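Local structure of cortical-lytic enzyme (Clostridium perfringens, 5JIP) at residues Arg24-Phe28 / Leu29-Lys33; Leu148-Leu152 / Phe153-Leu157. The protein is a glycoside hydrolase family 25 muramidase, probably with lysozyme activity, that takes part in hydrolysing spore-cortex peptidoglycan during germination. All coordinates share one frame; numbering follows the deposited sequence.

Contact 1 of 2, residues Arg24-Phe28 / Leu29-Lys33; sequences RDVNF and LTLAK
Asn27 caps the first turn of helix 28-34, and its side chain reaches forward to the amides of Leu29 and Thr30. With CG anti to the backbone N (chi1 -173°), the carboxamide lies beside its own carbonyl carbon and OD1 reaches the helix start. Thr30 N donates to Asn27 OD1 at 3.2 Å with a fairly straight N-H, but from above the amide plane, 64° out of it. The bond from Leu29 N to the same OD1, 3.0 Å long, is bent and weak. Next to this cap, Thr30 OG1 sits 3.4 Å from Asn27 CG, the two side chains crossing at about a right angle.

The backbone continues the pattern: Leu31 N binds Asn27 O at 3.1 Å, and Ala32 N binds Phe28 O at 2.9 Å.

On the apolar side, Leu31 CD1 reaches back to two earlier residues, touching Val26 CG1 at 3.9 Å and Phe28 CD1 at 4.2 Å. The Val26 methyl also lies over one face of the Phe28 ring, offset toward its rim. That ring meets Phe59 edge-to-face and packs on helix 56-66.

The oxygens of Asn27 thus satisfy first-turn amides that have no preceding turn to accept from them, while Val26, Phe28 and Leu31 fix the turn against strands 15-19 and 38-44 and helix 56-66.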
loop_
_atom_site.group_PDB
_atom_site.type_symbol
_atom_site.label_atom_id
_atom_site.label_comp_id
_atom_site.label_asym_id
_atom_site.label_seq_id
_atom_site.Cartn_x
_atom_site.Cartn_y
_atom_site.Cartn_z
ATOM N N ARG A 24 -32.678 -9.644 20.568
ATOM C CA ARG A 24 -33.740 -10.642 20.637
ATOM C C ARG A 24 -34.107 -11.192 19.266
ATOM O O ARG A 24 -34.240 -10.441 18.301
ATOM C CB ARG A 24 -34.976 -10.032 21.283
ATOM C CG ARG A 24 -34.660 -9.484 22.658
ATOM C CD ARG A 24 -35.907 -9.075 23.428
ATOM N NE ARG A 24 -36.609 -7.940 22.823
ATOM C CZ ARG A 24 -36.229 -6.665 22.910
ATOM N NH1 ARG A 24 -36.974 -5.727 22.326
ATOM N NH2 ARG A 24 -35.100 -6.316 23.535
ATOM N N ASP A 25 -34.343 -12.507 19.199
ATOM C CA ASP A 25 -34.968 -13.110 18.024
ATOM C C ASP A 25 -34.113 -12.886 16.774
ATOM O O ASP A 25 -34.570 -12.340 15.779
ATOM C CB ASP A 25 -36.393 -12.576 17.813
ATOM C CG ASP A 25 -37.279 -12.778 19.050
ATOM O OD1 ASP A 25 -36.854 -13.458 20.021
ATOM O OD2 ASP A 25 -38.403 -12.235 19.079
ATOM N N VAL A 26 -32.852 -13.308 16.848
ATOM C CA VAL A 26 -31.911 -13.074 15.758
ATOM C C VAL A 26 -31.940 -14.264 14.793
ATOM O O VAL A 26 -31.540 -15.376 15.150
ATOM C CB VAL A 26 -30.497 -12.828 16.297
ATOM C CG1 VAL A 26 -29.505 -12.658 15.137
ATOM C CG2 VAL A 26 -30.483 -11.605 17.234
ATOM N N ASN A 27 -32.387 -14.028 13.562
ATOM C CA ASN A 27 -32.396 -15.057 12.534
ATOM C C ASN A 27 -31.282 -14.761 11.536
ATOM O O ASN A 27 -31.427 -13.912 10.655
ATOM C CB ASN A 27 -33.736 -15.128 11.833
ATOM C CG ASN A 27 -33.813 -16.290 10.898
ATOM O OD1 ASN A 27 -32.795 -16.719 10.338
ATOM N ND2 ASN A 27 -35.011 -16.848 10.746
ATOM N N PHE A 28 -30.187 -15.499 11.657
ATOM C CA PHE A 28 -29.009 -15.215 10.844
ATOM C C PHE A 28 -29.229 -15.591 9.400
ATOM O O PHE A 28 -28.629 -14.987 8.509
ATOM C CB PHE A 28 -27.799 -15.926 11.415
ATOM C CG PHE A 28 -27.299 -15.307 12.695
ATOM C CD1 PHE A 28 -26.548 -14.131 12.666
ATOM C CD2 PHE A 28 -27.598 -15.882 13.931
ATOM C CE1 PHE A 28 -26.084 -13.563 13.830
ATOM C CE2 PHE A 28 -27.148 -15.320 15.102
ATOM C CZ PHE A 28 -26.371 -14.153 15.060
ATOM N N LEU A 29 -30.102 -16.558 9.132
ATOM C CA LEU A 29 -30.381 -16.863 7.743
ATOM C C LEU A 29 -31.035 -15.666 7.060
ATOM O O LEU A 29 -30.779 -15.386 5.885
ATOM C CB LEU A 29 -31.259 -18.121 7.633
ATOM C CG LEU A 29 -31.441 -18.647 6.219
ATOM C CD1 LEU A 29 -30.101 -19.001 5.602
ATOM C CD2 LEU A 29 -32.365 -19.859 6.231
ATOM N N THR A 30 -31.886 -14.947 7.782
ATOM C CA THR A 30 -32.489 -13.749 7.219
ATOM C C THR A 30 -31.453 -12.637 7.063
ATOM O O THR A 30 -31.409 -11.959 6.030
ATOM C CB THR A 30 -33.630 -13.299 8.115
ATOM O OG1 THR A 30 -34.583 -14.360 8.208
ATOM C CG2 THR A 30 -34.321 -12.039 7.576
ATOM N N LEU A 31 -30.604 -12.449 8.071
ATOM C CA LEU A 31 -29.596 -11.398 7.992
ATOM C C LEU A 31 -28.592 -11.650 6.868
ATOM O O LEU A 31 -28.026 -10.704 6.320
ATOM C CB LEU A 31 -28.878 -11.298 9.328
ATOM C CG LEU A 31 -29.702 -10.768 10.517
ATOM C CD1 LEU A 31 -28.865 -10.765 11.782
ATOM C CD2 LEU A 31 -30.236 -9.370 10.215
ATOM N N ALA A 32 -28.337 -12.912 6.535
ATOM C CA ALA A 32 -27.397 -13.220 5.461
ATOM C C ALA A 32 -27.834 -12.600 4.151
ATOM O O ALA A 32 -26.999 -12.339 3.273
ATOM C CB ALA A 32 -27.251 -14.735 5.302
ATOM N N LYS A 33 -29.136 -12.365 3.994
ATOM C CA LYS A 33 -29.690 -11.830 2.759
ATOM C C LYS A 33 -29.699 -10.314 2.724
ATOM O O LYS A 33 -29.743 -9.735 1.626
ATOM C CB LYS A 33 -31.138 -12.300 2.550
ATOM C CG LYS A 33 -31.296 -13.781 2.358
ATOM C CD LYS A 33 -30.597 -14.270 1.098
ATOM C CE LYS A 33 -29.718 -15.479 1.399
ATOM N NZ LYS A 33 -28.344 -15.104 1.839
#

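Contact 2 of 2, residues Leu148-Leu152 / Phe153-Leu157; sequences LYTGL and FFIGL
Thr150 meets the new helix with both branches of its side chain, at the point where strand 147-151 gives way to helix 152-157. Its OG1 lies 3.1 Å from Phe154 CD2, set obliquely to the ring, and the two side chains cross at about a right angle. This is a close van der Waals contact; the polar partner of OG1 is Val114 O, in the loop after strand 111-113, so the buried hydroxyl is satisfied across the sheet. The other branch, CG2, packs against Ile155, 3.6 Å from CG1 and 3.7 Å from CD1. Both meetings follow from a chi1 of -168°, which sends OG1 away from the backbone N and leaves CG2 wedged between that N and the carbonyl carbon.

Gly151 takes the N-cap position. Its carbonyl oxygen accepts from Ile155 N at 3.0 Å, with a nearly straight N-H (169°), and Ile155 CG1 rests 3.5 Å from the same oxygen. One residue on, Leu152 O accepts from Gly156 N at 3.1 Å. At the exposed helix start, Phe153 N donates to a sulfonate oxygen of a bound MES molecule, probably from the crystallisation liquor, and the Leu152 side chain lies near that molecule too.

The short strand and helix segments lie at 85°, the chain changing from extended to helical between Gly151 and Leu152. This is the strand-to-helix step of a beta-alpha-beta unit that returns to parallel strand 175-178, within the TIM-barrel-like fold of family 25 hydrolases.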
loop_
_atom_site.group_PDB
_atom_site.type_symbol
_atom_site.label_atom_id
_atom_site.label_comp_id
_atom_site.label_asym_id
_atom_site.label_seq_id
_atom_site.Cartn_x
_atom_site.Cartn_y
_atom_site.Cartn_z
ATOM N N LEU A 148 -11.388 1.200 16.450
ATOM C CA LEU A 148 -11.958 1.883 17.612
ATOM C C LEU A 148 -13.406 2.266 17.344
ATOM O O LEU A 148 -13.719 2.891 16.322
ATOM C CB LEU A 148 -11.160 3.140 17.970
ATOM C CG LEU A 148 -11.711 3.920 19.186
ATOM C CD1 LEU A 148 -11.489 3.111 20.405
ATOM C CD2 LEU A 148 -11.033 5.286 19.279
ATOM N N TYR A 149 -14.298 1.847 18.243
ATOM C CA TYR A 149 -15.661 2.336 18.268
ATOM C C TYR A 149 -15.828 3.341 19.402
ATOM O O TYR A 149 -15.455 3.060 20.550
ATOM C CB TYR A 149 -16.679 1.210 18.459
ATOM C CG TYR A 149 -18.071 1.739 18.761
ATOM C CD1 TYR A 149 -18.422 2.155 20.046
ATOM C CD2 TYR A 149 -19.050 1.790 17.776
ATOM C CE1 TYR A 149 -19.670 2.652 20.330
ATOM C CE2 TYR A 149 -20.346 2.270 18.077
ATOM C CZ TYR A 149 -20.636 2.698 19.361
ATOM O OH TYR A 149 -21.878 3.176 19.697
ATOM N N THR A 150 -16.426 4.487 19.087
ATOM C CA THR A 150 -16.803 5.444 20.103
ATOM C C THR A 150 -17.834 6.372 19.491
ATOM O O THR A 150 -18.024 6.396 18.280
ATOM C CB THR A 150 -15.567 6.204 20.636
ATOM O OG1 THR A 150 -15.925 6.926 21.817
ATOM C CG2 THR A 150 -15.053 7.158 19.636
ATOM N N GLY A 151 -18.485 7.170 20.352
ATOM C CA GLY A 151 -19.489 8.110 19.914
ATOM C C GLY A 151 -18.951 9.525 19.721
ATOM O O GLY A 151 -17.955 9.920 20.322
ATOM N N LEU A 152 -19.648 10.284 18.867
ATOM C CA LEU A 152 -19.291 11.682 18.648
ATOM C C LEU A 152 -19.363 12.470 19.948
ATOM O O LEU A 152 -18.461 13.264 20.258
ATOM C CB LEU A 152 -20.218 12.293 17.592
ATOM C CG LEU A 152 -19.943 13.765 17.193
ATOM C CD1 LEU A 152 -18.519 13.920 16.711
ATOM C CD2 LEU A 152 -20.913 14.290 16.122
ATOM N N PHE A 153 -20.423 12.257 20.726
ATOM C CA PHE A 153 -20.547 12.936 22.017
ATOM C C PHE A 153 -19.349 12.648 22.910
ATOM O O PHE A 153 -18.752 13.568 23.493
ATOM C CB PHE A 153 -21.840 12.506 22.692
ATOM C CG PHE A 153 -22.037 13.102 24.050
ATOM C CD1 PHE A 153 -22.532 14.381 24.182
ATOM C CD2 PHE A 153 -21.723 12.387 25.194
ATOM C CE1 PHE A 153 -22.705 14.945 25.431
ATOM C CE2 PHE A 153 -21.899 12.947 26.440
ATOM C CZ PHE A 153 -22.395 14.223 26.555
ATOM N N PHE A 154 -18.980 11.369 23.014
ATOM C CA PHE A 154 -17.873 10.937 23.853
ATOM C C PHE A 154 -16.563 11.595 23.434
ATOM O O PHE A 154 -15.805 12.079 24.284
ATOM C CB PHE A 154 -17.765 9.411 23.782
ATOM C CG PHE A 154 -16.853 8.808 24.793
ATOM C CD1 PHE A 154 -17.318 8.516 26.057
ATOM C CD2 PHE A 154 -15.528 8.498 24.476
ATOM C CE1 PHE A 154 -16.487 7.953 27.000
ATOM C CE2 PHE A 154 -14.692 7.925 25.411
ATOM C CZ PHE A 154 -15.161 7.652 26.674
ATOM N N ILE A 155 -16.272 11.612 22.122
ATOM C CA ILE A 155 -15.080 12.295 21.631
ATOM C C ILE A 155 -15.096 13.739 22.117
ATOM O O ILE A 155 -14.080 14.263 22.574
ATOM C CB ILE A 155 -15.001 12.199 20.090
ATOM C CG1 ILE A 155 -14.668 10.757 19.664
ATOM C CG2 ILE A 155 -13.958 13.149 19.527
ATOM C CD1 ILE A 155 -14.784 10.514 18.169
ATOM N N GLY A 156 -16.266 14.381 22.066
ATOM C CA GLY A 156 -16.380 15.774 22.474
ATOM C C GLY A 156 -16.128 15.992 23.952
ATOM O O GLY A 156 -15.625 17.044 24.353
ATOM N N LEU A 157 -16.462 15.009 24.780
ATOM C CA LEU A 157 -16.162 15.101 26.203
ATOM C C LEU A 157 -14.671 15.112 26.469
ATOM O O LEU A 157 -14.230 15.578 27.523
ATOM C CB LEU A 157 -16.761 13.917 26.954
ATOM C CG LEU A 157 -18.212 13.936 27.346
ATOM C CD1 LEU A 157 -18.500 12.589 27.979
ATOM C CD2 LEU A 157 -18.489 15.063 28.321
#

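How the contacts relate
Contact 1 and contact 2 lie in series along the chain, within one glycosyl hydrolase family 25 range, and do not touch: their centres are 29 Å apart and their nearest atoms about 17 Å. Both mark the start of a short helix, but they are entered differently: 24-28 is a loop following strand 15-19, whereas 148-152 is mostly strand and turns into its helix almost at once. Strands 15-19 and 147-151 belong to the same mixed sheet, with three strands between them either way round: 38-44, 70-75 and 111-113, or 217-221, 201-208 and 175-178. Neither contact is near the magnesium site of Asp227, Met230, Asp258 and Asp304; of the two, contact 2 adjoins the bound MES.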